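Local coordinates for protein AHL synthase (Burkholderia glumae, PDB 3P2H) that probably makes N-acyl-homoserine lactone quorum-sensing signals from S-adenosyl-L-methionine and an acyl-[ACP], releasing 5'-deoxy-5'-methylthioadenosine, at residues A[19-22]-A[23-27]; A[43-46]-A[47-50]; A[127-130]-A[131-135]. The protein carries 3 engineered substitutions. One frame throughout, in Å; residues are numbered along the deposited sequence.

Contact 1 (A[19-22]-A[23-27]); sequences LGSY and RYRVF. With NOO (N-(3-oxocyclohex-1-en-1-yl)octanamide), chain C.
Tyr-22 and Val-26, one helical turn apart, meet ring to methyl: CG2 of Val-26 sits over one face of the phenol, 3.9 Å from the ring centroid and displaced toward the rim at CZ. This is a CH-pi contact. With CG anti to the backbone N (chi1 178°), the tyrosine sends its ring outward from the helix, and the branched valine one turn on places CG2 3.6 Å from Tyr-22 CZ. The hydroxyl at the far end of the ring is hydrogen-bonded to Thr-106, so the residue is apolar along its ring and polar at its tip.

Arg-25 approaches the same tyrosine from another direction. Its chain bends at chi3 (-86°) and turns the guanidinium back along the helix, nearly perpendicular to the phenol, with NH2 by the ring edge and 3.9 Å from Tyr-22 CB. NE makes weak hydrogen bonds to Ser-21, one of them to the backbone O at 3.2 Å and the other to OG. That carbonyl also accepts the straight helical bond from Arg-25 N.

All of this belongs to helix 13-30 of the acetyltransferase-like (GNAT-type) fold of autoinducer synthases, whose buried side packs on strands 53-58, 64-72 and 97-105. Arg-23 runs along that side: its CD lies 4.0 Å from CD1 of Leu-19. A long residue suits this place, because its methylenes can pack against leucine while the guanidinium goes on to Asp-48 and Glu-43 in loop 43-50, which packs beside the helix.

Toward the end of the segment the helix widens into a pi-type turn over 24-27. There Phe-27 lines the inhibitor pocket: C4 in the cyclohexenone ring of N-(3-oxocyclohex-1-en-1-yl)octanamide lies at the edge of the phenyl group, 3.3 Å from Phe-27 CE1.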
ATOM      1  N   LEU A  19      -6.913  13.153   1.019  1.00 17.41           N
ATOM      2  CA  LEU A  19      -6.576  11.736   1.020  1.00 17.03           C
ATOM      3  C   LEU A  19      -7.580  10.972   1.870  1.00 16.97           C
ATOM      4  O   LEU A  19      -8.000   9.873   1.512  1.00 16.27           O
ATOM      5  CB  LEU A  19      -5.175  11.508   1.591  1.00 17.09           C
ATOM      6  CG  LEU A  19      -4.834  10.042   1.883  1.00 17.75           C
ATOM      7  CD1 LEU A  19      -4.781   9.256   0.583  1.00 16.21           C
ATOM      8  CD2 LEU A  19      -3.493   9.962   2.609  1.00 19.14           C
ATOM      9  N   GLY A  20      -7.946  11.561   3.006  1.00 16.68           N
ATOM     10  CA  GLY A  20      -8.898  10.923   3.894  1.00 16.59           C
ATOM     11  C   GLY A  20     -10.235  10.698   3.219  1.00 16.47           C
ATOM     12  O   GLY A  20     -10.895   9.690   3.460  1.00 16.73           O
ATOM     13  N   SER A  21     -10.633  11.643   2.374  1.00 16.06           N
ATOM     14  CA  SER A  21     -11.897  11.555   1.657  1.00 17.15           C
ATOM     15  C   SER A  21     -11.809  10.476   0.590  1.00 17.93           C
ATOM     16  O   SER A  21     -12.745   9.699   0.401  1.00 18.68           O
ATOM     17  CB  SER A  21     -12.232  12.899   1.003  1.00 18.71           C
ATOM     18  OG  SER A  21     -13.471  12.840   0.310  1.00 21.73           O
ATOM     19  N   TYR A  22     -10.682  10.428  -0.116  1.00 17.25           N
ATOM     20  CA  TYR A  22     -10.512   9.424  -1.153  1.00 16.33           C
ATOM     21  C   TYR A  22     -10.516   8.040  -0.527  1.00 16.67           C
ATOM     22  O   TYR A  22     -11.105   7.111  -1.069  1.00 16.71           O
ATOM     23  CB  TYR A  22      -9.208   9.627  -1.911  1.00 15.64           C
ATOM     24  CG  TYR A  22      -8.986   8.566  -2.964  1.00 17.08           C
ATOM     25  CD1 TYR A  22      -9.752   8.542  -4.133  1.00 15.40           C
ATOM     26  CD2 TYR A  22      -8.030   7.572  -2.784  1.00 15.16           C
ATOM     27  CE1 TYR A  22      -9.561   7.551  -5.094  1.00 16.64           C
ATOM     28  CE2 TYR A  22      -7.836   6.581  -3.735  1.00 15.53           C
ATOM     29  CZ  TYR A  22      -8.601   6.575  -4.886  1.00 15.64           C
ATOM     30  OH  TYR A  22      -8.401   5.593  -5.821  1.00 14.58           O
ATOM     31  N   ARG A  23      -9.856   7.900   0.618  1.00 15.99           N
ATOM     32  CA  ARG A  23      -9.823   6.608   1.287  1.00 15.77           C
ATOM     33  C   ARG A  23     -11.210   6.217   1.784  1.00 15.34           C
ATOM     34  O   ARG A  23     -11.582   5.047   1.728  1.00 14.50           O
ATOM     35  CB  ARG A  23      -8.805   6.625   2.435  1.00 14.65           C
ATOM     36  CG  ARG A  23      -7.383   6.369   1.945  1.00 15.70           C
ATOM     37  CD  ARG A  23      -6.333   6.563   3.026  1.00 17.21           C
ATOM     38  NE  ARG A  23      -6.597   5.791   4.233  1.00 15.46           N
ATOM     39  CZ  ARG A  23      -5.749   5.708   5.250  1.00 16.35           C
ATOM     40  NH1 ARG A  23      -4.587   6.343   5.188  1.00 14.55           N
ATOM     41  NH2 ARG A  23      -6.065   5.011   6.331  1.00 15.31           N
ATOM     42  N   TYR A  24     -11.979   7.193   2.258  1.00 15.85           N
ATOM     43  CA  TYR A  24     -13.327   6.906   2.729  1.00 17.83           C
ATOM     44  C   TYR A  24     -14.157   6.333   1.583  1.00 17.00           C
ATOM     45  O   TYR A  24     -14.836   5.321   1.731  1.00 16.74           O
ATOM     46  CB  TYR A  24     -14.023   8.170   3.236  1.00 18.75           C
ATOM     47  CG  TYR A  24     -15.441   7.896   3.700  1.00 18.61           C
ATOM     48  CD1 TYR A  24     -15.691   7.400   4.981  1.00 19.10           C
ATOM     49  CD2 TYR A  24     -16.527   8.067   2.838  1.00 18.73           C
ATOM     50  CE1 TYR A  24     -16.984   7.074   5.394  1.00 20.56           C
ATOM     51  CE2 TYR A  24     -17.828   7.742   3.238  1.00 20.03           C
ATOM     52  CZ  TYR A  24     -18.046   7.243   4.520  1.00 19.52           C
ATOM     53  OH  TYR A  24     -19.313   6.892   4.927  1.00 17.22           O
ATOM     54  N   ARG A  25     -14.100   6.994   0.436  1.00 17.64           N
ATOM     55  CA  ARG A  25     -14.865   6.557  -0.721  1.00 20.22           C
ATOM     56  C   ARG A  25     -14.489   5.161  -1.218  1.00 18.82           C
ATOM     57  O   ARG A  25     -15.351   4.394  -1.633  1.00 18.03           O
ATOM     58  CB  ARG A  25     -14.727   7.591  -1.841  1.00 22.11           C
ATOM     59  CG  ARG A  25     -15.428   8.909  -1.497  1.00 27.08           C
ATOM     60  CD  ARG A  25     -15.238   9.963  -2.573  1.00 29.86           C
ATOM     61  NE  ARG A  25     -14.003  10.719  -2.391  1.00 33.38           N
ATOM     62  CZ  ARG A  25     -13.235  11.128  -3.395  1.00 35.40           C
ATOM     63  NH1 ARG A  25     -13.585  10.845  -4.642  1.00 35.29           N
ATOM     64  NH2 ARG A  25     -12.122  11.818  -3.159  1.00 35.12           N
ATOM     65  N   VAL A  26     -13.208   4.824  -1.157  1.00 17.98           N
ATOM     66  CA  VAL A  26     -12.760   3.515  -1.618  1.00 16.78           C
ATOM     67  C   VAL A  26     -12.973   2.389  -0.601  1.00 17.36           C
ATOM     68  O   VAL A  26     -13.655   1.399  -0.880  1.00 17.09           O
ATOM     69  CB  VAL A  26     -11.259   3.535  -1.986  1.00 16.49           C
ATOM     70  CG1 VAL A  26     -10.796   2.122  -2.337  1.00 17.39           C
ATOM     71  CG2 VAL A  26     -11.017   4.473  -3.155  1.00 18.19           C
ATOM     72  N   PHE A  27     -12.393   2.549   0.583  1.00 17.06           N
ATOM     73  CA  PHE A  27     -12.476   1.523   1.606  1.00 17.50           C
ATOM     74  C   PHE A  27     -13.784   1.409   2.361  1.00 19.23           C
ATOM     75  O   PHE A  27     -14.142   0.323   2.806  1.00 20.99           O
ATOM     76  CB  PHE A  27     -11.302   1.699   2.568  1.00 17.78           C
ATOM     77  CG  PHE A  27      -9.977   1.659   1.875  1.00 17.14           C
ATOM     78  CD1 PHE A  27      -9.435   0.448   1.459  1.00 17.72           C
ATOM     79  CD2 PHE A  27      -9.321   2.834   1.541  1.00 16.87           C
ATOM     80  CE1 PHE A  27      -8.260   0.415   0.717  1.00 18.32           C
ATOM     81  CE2 PHE A  27      -8.145   2.806   0.794  1.00 17.47           C
ATOM     82  CZ  PHE A  27      -7.616   1.597   0.383  1.00 16.79           C
TER
HETATM   83  C1  NOO C 300      -8.036  -3.315  -3.976  1.00 40.41           C
HETATM   84  O1  NOO C 300      -8.342  -4.093  -4.874  1.00 41.44           O
HETATM   85  C2  NOO C 300      -6.820  -3.535  -3.085  1.00 39.87           C
HETATM   86  C3  NOO C 300      -6.778  -3.089  -1.757  1.00 40.01           C
HETATM   87  C4  NOO C 300      -7.922  -2.168  -1.281  1.00 40.85           C
HETATM   88  C5  NOO C 300      -8.562  -1.271  -2.413  1.00 40.83           C
HETATM   89  C6  NOO C 300      -8.933  -2.068  -3.702  1.00 40.21           C
HETATM   90  N7  NOO C 300      -5.748  -3.431  -0.782  1.00 39.44           N
HETATM   91  C8  NOO C 300      -5.002  -2.708   0.186  1.00 38.91           C
HETATM   92  O8  NOO C 300      -5.492  -1.974   1.038  1.00 39.35           O
HETATM   93  C9  NOO C 300      -3.462  -2.829   0.209  1.00 37.38           C
HETATM   94  C10 NOO C 300      -2.754  -3.940  -0.611  1.00 37.02           C
HETATM   95  C11 NOO C 300      -1.418  -4.324   0.080  1.00 34.23           C
HETATM   96  C12 NOO C 300      -0.286  -4.599  -0.926  1.00 33.44           C
HETATM   97  C13 NOO C 300       0.986  -5.100  -0.208  1.00 31.80           C
HETATM   98  C14 NOO C 300       1.791  -6.071  -1.091  1.00 27.57           C
HETATM   99  C15 NOO C 300       3.161  -6.384  -0.482  1.00 25.11           C

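Contact 2 (A[43-46]-A[47-50]); sequences ERDQ and YDRD. With MTA (5'-deoxy-5'-methylthioadenosine), chain B.
Gln-46 lies flat on its neighbour Tyr-47, and its side chain can be followed across the ring. CB is close to the backbone N of Tyr-47. CG, held between the backbone N and carbonyl carbon by a chi1 of 70°, stands over the aromatic face, 3.5 Å from the centroid in a CH-pi contact. The chain then bends, and CD comes down on CE2 at 3.3 Å, the amide plane only 13° from the ring plane, so the two groups stack. At the tip the branches part: NE2 lies by the phenol end of the ring, whose hydroxyl is hydrogen-bonded to Glu-81, whereas OE1 accepts a hydrogen bond of 3.0 Å from N6 of 5'-deoxy-5'-methylthioadenosine. Glutamine fits because a flat amide can rest on an aromatic ring and still offer an oxygen to the ligand.

Gln-46 and Tyr-47 are the central residues of a type I beta turn from Asp-45 to Asp-48, in the loop between helix 13-30 and strand 53-58. A longish bond closes it, Asp-48 N to Asp-45 O at 3.3 Å, the donor above the carbonyl plane. Asp-45 OD2 accepts the second N6 bond at 2.8 Å and lies at the edge of the Tyr-47 ring, in its plane; two acceptors thus grip the N6 amino group of the adenine. The other oxygen, OD1, receives Tyr-47 N at 2.8 Å from above the carboxylate plane, forming an Asx turn.

Asp-48 OD2 takes the Asp-45 N-H at 2.9 Å through its anti lone pair, while OD1 is hydrogen-bonded to Tyr-54. OD2 thus comes within 3.3 Å of Asp-45 OD1, a like-charge pair that Arg-69, salt-bridged to both aspartates, probably eases. One water joins the carbonyls of Asp-45 and Asp-48; another links Gln-46 O to Arg-49, whose NE pairs with Asp-51.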
ATOM      1  N   GLU A  43     -11.393   8.366   6.392  1.00 20.79           N
ATOM      2  CA  GLU A  43     -11.069   6.988   6.727  1.00 20.26           C
ATOM      3  C   GLU A  43      -9.611   6.968   7.163  1.00 20.68           C
ATOM      4  O   GLU A  43      -8.721   7.185   6.351  1.00 20.20           O
ATOM      5  CB  GLU A  43     -11.265   6.065   5.517  1.00 19.25           C
ATOM      6  CG  GLU A  43     -11.026   4.578   5.796  1.00 19.20           C
ATOM      7  CD  GLU A  43      -9.554   4.225   6.013  1.00 21.26           C
ATOM      8  OE1 GLU A  43      -8.776   4.251   5.039  1.00 18.75           O
ATOM      9  OE2 GLU A  43      -9.174   3.923   7.163  1.00 22.53           O
ATOM     10  N   ARG A  44      -9.380   6.749   8.453  1.00 21.15           N
ATOM     11  CA  ARG A  44      -8.020   6.670   8.980  1.00 22.61           C
ATOM     12  C   ARG A  44      -8.006   5.768  10.209  1.00 20.01           C
ATOM     13  O   ARG A  44      -9.027   5.609  10.880  1.00 18.42           O
ATOM     14  CB  ARG A  44      -7.486   8.060   9.346  1.00 25.87           C
ATOM     15  CG  ARG A  44      -7.994   8.629  10.660  1.00 28.38           C
ATOM     16  CD  ARG A  44      -7.129   9.808  11.107  1.00 32.97           C
ATOM     17  NE  ARG A  44      -7.099  10.867  10.102  1.00 37.80           N
ATOM     18  CZ  ARG A  44      -6.568  12.075  10.288  1.00 40.62           C
ATOM     19  NH1 ARG A  44      -6.008  12.393  11.452  1.00 42.12           N
ATOM     20  NH2 ARG A  44      -6.605  12.973   9.306  1.00 40.29           N
ATOM     21  N   ASP A  45      -6.856   5.161  10.482  1.00 19.00           N
ATOM     22  CA  ASP A  45      -6.709   4.283  11.640  1.00 18.99           C
ATOM     23  C   ASP A  45      -5.463   4.650  12.451  1.00 18.00           C
ATOM     24  O   ASP A  45      -4.869   5.705  12.241  1.00 16.79           O
ATOM     25  CB  ASP A  45      -6.634   2.813  11.202  1.00 18.86           C
ATOM     26  CG  ASP A  45      -5.457   2.531  10.289  1.00 17.94           C
ATOM     27  OD1 ASP A  45      -4.511   3.340  10.256  1.00 17.54           O
ATOM     28  OD2 ASP A  45      -5.475   1.481   9.615  1.00 19.50           O
ATOM     29  N   GLN A  46      -5.069   3.773  13.369  1.00 18.09           N
ATOM     30  CA  GLN A  46      -3.909   4.026  14.221  1.00 17.65           C
ATOM     31  C   GLN A  46      -2.576   4.005  13.478  1.00 18.02           C
ATOM     32  O   GLN A  46      -1.545   4.382  14.038  1.00 18.25           O
ATOM     33  CB  GLN A  46      -3.846   3.006  15.360  1.00 18.96           C
ATOM     34  CG  GLN A  46      -3.501   1.584  14.922  1.00 20.30           C
ATOM     35  CD  GLN A  46      -4.727   0.720  14.710  1.00 22.88           C
ATOM     36  OE1 GLN A  46      -5.624   1.076  13.952  1.00 23.02           O
ATOM     37  NE2 GLN A  46      -4.770  -0.432  15.383  1.00 21.28           N
ATOM     38  N   TYR A  47      -2.591   3.571  12.223  1.00 17.16           N
ATOM     39  CA  TYR A  47      -1.360   3.504  11.446  1.00 17.37           C
ATOM     40  C   TYR A  47      -1.074   4.756  10.624  1.00 18.90           C
ATOM     41  O   TYR A  47      -0.073   4.829   9.913  1.00 17.92           O
ATOM     42  CB  TYR A  47      -1.388   2.254  10.576  1.00 17.66           C
ATOM     43  CG  TYR A  47      -1.513   1.028  11.443  1.00 15.87           C
ATOM     44  CD1 TYR A  47      -0.472   0.651  12.286  1.00 17.83           C
ATOM     45  CD2 TYR A  47      -2.707   0.319  11.512  1.00 15.54           C
ATOM     46  CE1 TYR A  47      -0.621  -0.397  13.188  1.00 18.66           C
ATOM     47  CE2 TYR A  47      -2.867  -0.729  12.408  1.00 17.42           C
ATOM     48  CZ  TYR A  47      -1.819  -1.077  13.248  1.00 17.05           C
ATOM     49  OH  TYR A  47      -1.982  -2.066  14.185  1.00 17.49           O
ATOM     50  N   ASP A  48      -1.956   5.744  10.739  1.00 17.63           N
ATOM     51  CA  ASP A  48      -1.772   7.010  10.045  1.00 18.57           C
ATOM     52  C   ASP A  48      -1.114   7.935  11.066  1.00 18.36           C
ATOM     53  O   ASP A  48      -1.787   8.516  11.909  1.00 17.26           O
ATOM     54  CB  ASP A  48      -3.124   7.555   9.589  1.00 16.86           C
ATOM     55  CG  ASP A  48      -3.723   6.732   8.469  1.00 16.67           C
ATOM     56  OD1 ASP A  48      -3.062   6.608   7.421  1.00 16.64           O
ATOM     57  OD2 ASP A  48      -4.840   6.205   8.637  1.00 16.60           O
ATOM     58  N   ARG A  49       0.210   8.042  10.989  1.00 18.57           N
ATOM     59  CA  ARG A  49       0.992   8.844  11.927  1.00 19.13           C
ATOM     60  C   ARG A  49       1.851   9.877  11.206  1.00 18.98           C
ATOM     61  O   ARG A  49       1.932   9.882   9.980  1.00 18.32           O
ATOM     62  CB  ARG A  49       1.909   7.928  12.746  1.00 17.57           C
ATOM     63  CG  ARG A  49       1.237   6.661  13.263  1.00 17.44           C
ATOM     64  CD  ARG A  49       2.211   5.779  14.054  1.00 18.33           C
ATOM     65  NE  ARG A  49       3.392   5.405  13.273  1.00 17.04           N
ATOM     66  CZ  ARG A  49       3.702   4.163  12.910  1.00 17.91           C
ATOM     67  NH1 ARG A  49       2.918   3.146  13.254  1.00 16.27           N
ATOM     68  NH2 ARG A  49       4.803   3.936  12.202  1.00 15.97           N
ATOM     69  N   ASP A  50       2.509  10.739  11.972  1.00 18.43           N
ATOM     70  CA  ASP A  50       3.354  11.761  11.374  1.00 19.37           C
ATOM     71  C   ASP A  50       4.446  11.136  10.517  1.00 19.33           C
ATOM     72  O   ASP A  50       4.844  11.710   9.504  1.00 18.72           O
ATOM     73  CB  ASP A  50       4.023  12.628  12.446  1.00 20.34           C
ATOM     74  CG  ASP A  50       3.044  13.522  13.185  1.00 22.33           C
ATOM     75  OD1 ASP A  50       1.899  13.711  12.716  1.00 21.77           O
ATOM     76  OD2 ASP A  50       3.436  14.054  14.246  1.00 23.50           O
TER
HETATM   77  CS  MTA B 204      -6.776  -5.299   4.792  1.00 37.89           C
HETATM   78  S5' MTA B 204      -7.962  -6.675   4.736  1.00 38.86           S
HETATM   79  C5' MTA B 204      -9.537  -5.784   4.926  1.00 34.43           C
HETATM   80  C4' MTA B 204     -10.039  -5.797   6.371  1.00 32.50           C
HETATM   81  O4' MTA B 204      -9.050  -5.112   7.189  1.00 31.04           O
HETATM   82  C2' MTA B 204     -10.977  -3.796   7.346  1.00 30.42           C
HETATM   83  O2' MTA B 204     -12.057  -3.247   8.109  1.00 33.33           O
HETATM   84  C3' MTA B 204     -11.361  -5.021   6.444  1.00 30.96           C
HETATM   85  O3' MTA B 204     -12.340  -5.821   7.119  1.00 32.15           O
HETATM   86  C1' MTA B 204      -9.804  -4.355   8.172  1.00 27.90           C
HETATM   87  N9  MTA B 204      -8.934  -3.289   8.712  1.00 25.22           N
HETATM   88  C8  MTA B 204      -8.230  -2.347   8.001  1.00 23.93           C
HETATM   89  N7  MTA B 204      -7.564  -1.563   8.792  1.00 24.17           N
HETATM   90  C5  MTA B 204      -7.790  -1.947  10.076  1.00 24.19           C
HETATM   91  C6  MTA B 204      -7.351  -1.492  11.364  1.00 23.24           C
HETATM   92  N6  MTA B 204      -6.493  -0.412  11.462  1.00 23.54           N
HETATM   93  N1  MTA B 204      -7.797  -2.144  12.488  1.00 22.51           N
HETATM   94  C2  MTA B 204      -8.645  -3.212  12.416  1.00 23.30           C
HETATM   95  N3  MTA B 204      -9.069  -3.653  11.195  1.00 22.98           N
HETATM   96  C4  MTA B 204      -8.682  -3.073  10.034  1.00 23.94           C
HETATM   97  O   HOH W   1      -4.520   8.181  13.335  1.00 30.83           O
HETATM   98  O   HOH W   2       0.485   2.797  15.215  1.00 13.52           O

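Contact 3 (A[127-130]-A[131-135]); sequences AVEC and AARRG
Ala-127 O receives the N-H of Ala-131 in a nearly straight bond of 2.9 Å, one of the last regular turns of helix 120-133 before a Schellman motif ends it. Val-128 repeats the pattern with Ala-132, and its own side chain packs away from this turn on Leu-139 of strand 138-144, a site suited to a branched apolar residue; the small Ala-131 also rests on Leu-139.

Glu-129 faces more open surroundings. Its extended chain runs alongside that of Arg-133, pointing the same way, and CG lies over one face of the guanidinium. OE1 comes to 3.1 Å from NH2, a salt bridge of charges alone, since the oxygen is well out of the guanidinium plane and no N-H points at it.

Cys-130, small and weakly polar, tucks its side chain against Val-53, while its carbonyl takes a weak bond from Arg-134 N. Arg-134 has already left the helical conformation, and its guanidinium forms a salt bridge with Glu-7. Gly-135, the C-prime residue, then adopts a positive phi (96°), easy for a residue without a side chain; Ala-136 N bonds to Ala-131 O, and Gly-135 N donates to Ala-132 O at 2.8 Å.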
ATOM      1  N   ALA A 127       5.544   3.521  -4.942  1.00 16.50           N
ATOM      2  CA  ALA A 127       5.714   2.918  -3.626  1.00 15.94           C
ATOM      3  C   ALA A 127       7.044   2.175  -3.539  1.00 16.15           C
ATOM      4  O   ALA A 127       7.832   2.398  -2.620  1.00 17.29           O
ATOM      5  CB  ALA A 127       4.562   1.960  -3.344  1.00 14.86           C
ATOM      6  N   VAL A 128       7.292   1.290  -4.498  1.00 14.99           N
ATOM      7  CA  VAL A 128       8.537   0.528  -4.504  1.00 15.43           C
ATOM      8  C   VAL A 128       9.761   1.439  -4.501  1.00 16.26           C
ATOM      9  O   VAL A 128      10.657   1.281  -3.677  1.00 16.67           O
ATOM     10  CB  VAL A 128       8.604  -0.411  -5.730  1.00 15.11           C
ATOM     11  CG1 VAL A 128       9.997  -1.036  -5.844  1.00 13.67           C
ATOM     12  CG2 VAL A 128       7.543  -1.507  -5.590  1.00 13.91           C
ATOM     13  N   GLU A 129       9.780   2.396  -5.420  1.00 17.50           N
ATOM     14  CA  GLU A 129      10.877   3.345  -5.544  1.00 19.49           C
ATOM     15  C   GLU A 129      11.156   4.016  -4.203  1.00 19.56           C
ATOM     16  O   GLU A 129      12.297   4.041  -3.729  1.00 18.56           O
ATOM     17  CB  GLU A 129      10.510   4.398  -6.585  1.00 23.61           C
ATOM     18  CG  GLU A 129      11.661   5.245  -7.068  1.00 27.71           C
ATOM     19  CD  GLU A 129      11.253   6.117  -8.232  1.00 31.92           C
ATOM     20  OE1 GLU A 129      12.035   6.206  -9.205  1.00 32.18           O
ATOM     21  OE2 GLU A 129      10.150   6.716  -8.178  1.00 33.63           O
ATOM     22  N   CYS A 130      10.106   4.552  -3.591  1.00 18.26           N
ATOM     23  CA  CYS A 130      10.239   5.218  -2.301  1.00 19.37           C
ATOM     24  C   CYS A 130      10.806   4.286  -1.229  1.00 19.78           C
ATOM     25  O   CYS A 130      11.801   4.605  -0.579  1.00 20.83           O
ATOM     26  CB  CYS A 130       8.881   5.750  -1.845  1.00 21.17           C
ATOM     27  SG  CYS A 130       8.899   6.387  -0.151  1.00 24.29           S
ATOM     28  N   ALA A 131      10.177   3.128  -1.058  1.00 18.95           N
ATOM     29  CA  ALA A 131      10.612   2.159  -0.058  1.00 20.07           C
ATOM     30  C   ALA A 131      12.062   1.748  -0.260  1.00 21.07           C
ATOM     31  O   ALA A 131      12.821   1.625   0.704  1.00 20.70           O
ATOM     32  CB  ALA A 131       9.711   0.927  -0.098  1.00 19.38           C
ATOM     33  N   ALA A 132      12.442   1.532  -1.514  1.00 21.17           N
ATOM     34  CA  ALA A 132      13.804   1.127  -1.833  1.00 22.78           C
ATOM     35  C   ALA A 132      14.793   2.210  -1.410  1.00 24.66           C
ATOM     36  O   ALA A 132      15.810   1.917  -0.777  1.00 25.55           O
ATOM     37  CB  ALA A 132      13.929   0.847  -3.325  1.00 20.24           C
ATOM     38  N   ARG A 133      14.489   3.459  -1.756  1.00 25.11           N
ATOM     39  CA  ARG A 133      15.351   4.580  -1.403  1.00 27.83           C
ATOM     40  C   ARG A 133      15.501   4.727   0.104  1.00 28.05           C
ATOM     41  O   ARG A 133      16.446   5.351   0.581  1.00 28.94           O
ATOM     42  CB  ARG A 133      14.804   5.880  -2.002  1.00 28.93           C
ATOM     43  CG  ARG A 133      14.873   5.910  -3.519  1.00 30.62           C
ATOM     44  CD  ARG A 133      14.263   7.176  -4.090  1.00 33.29           C
ATOM     45  NE  ARG A 133      14.372   7.213  -5.545  1.00 35.48           N
ATOM     46  CZ  ARG A 133      13.818   8.144  -6.321  1.00 37.01           C
ATOM     47  NH1 ARG A 133      13.102   9.128  -5.787  1.00 36.16           N
ATOM     48  NH2 ARG A 133      13.992   8.098  -7.633  1.00 37.02           N
ATOM     49  N   ARG A 134      14.567   4.146   0.845  1.00 27.38           N
ATOM     50  CA  ARG A 134      14.585   4.198   2.300  1.00 26.66           C
ATOM     51  C   ARG A 134      15.268   2.964   2.877  1.00 26.42           C
ATOM     52  O   ARG A 134      15.254   2.749   4.092  1.00 26.29           O
ATOM     53  CB  ARG A 134      13.157   4.301   2.839  1.00 28.78           C
ATOM     54  CG  ARG A 134      12.452   5.598   2.465  1.00 29.19           C
ATOM     55  CD  ARG A 134      13.175   6.780   3.071  1.00 31.26           C
ATOM     56  NE  ARG A 134      12.870   6.922   4.491  1.00 33.44           N
ATOM     57  CZ  ARG A 134      11.860   7.645   4.962  1.00 32.97           C
ATOM     58  NH1 ARG A 134      11.066   8.295   4.120  1.00 32.99           N
ATOM     59  NH2 ARG A 134      11.641   7.715   6.270  1.00 31.29           N
ATOM     60  N   GLY A 135      15.845   2.148   1.997  1.00 24.46           N
ATOM     61  CA  GLY A 135      16.550   0.957   2.435  1.00 22.99           C
ATOM     62  C   GLY A 135      15.790  -0.359   2.428  1.00 21.37           C
ATOM     63  O   GLY A 135      16.337  -1.381   2.832  1.00 20.44           O
TER

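In the fold
From the N terminus the three contacts come in series, none nested or crossed, and each is confined to one short continuous stretch. Contact 1 forms turns of helix 13-30, and contact 2 closes a tight turn in the loop that leads on to strand 53-58. These two touch: Arg-23 NH1 meets Asp-48 OD1 at 2.7 Å, and Arg-23 NE meets Glu-43 OE1 at 2.8 Å, salt bridges tying the helix that carries Phe-27 of the inhibitor pocket to the loop that binds the adenine. Contact 3 finishes helix 120-133, which leads into strand 138-144 of the mixed sheet. It lies across the chain's centre from contact 1, their centres about 24 Å apart.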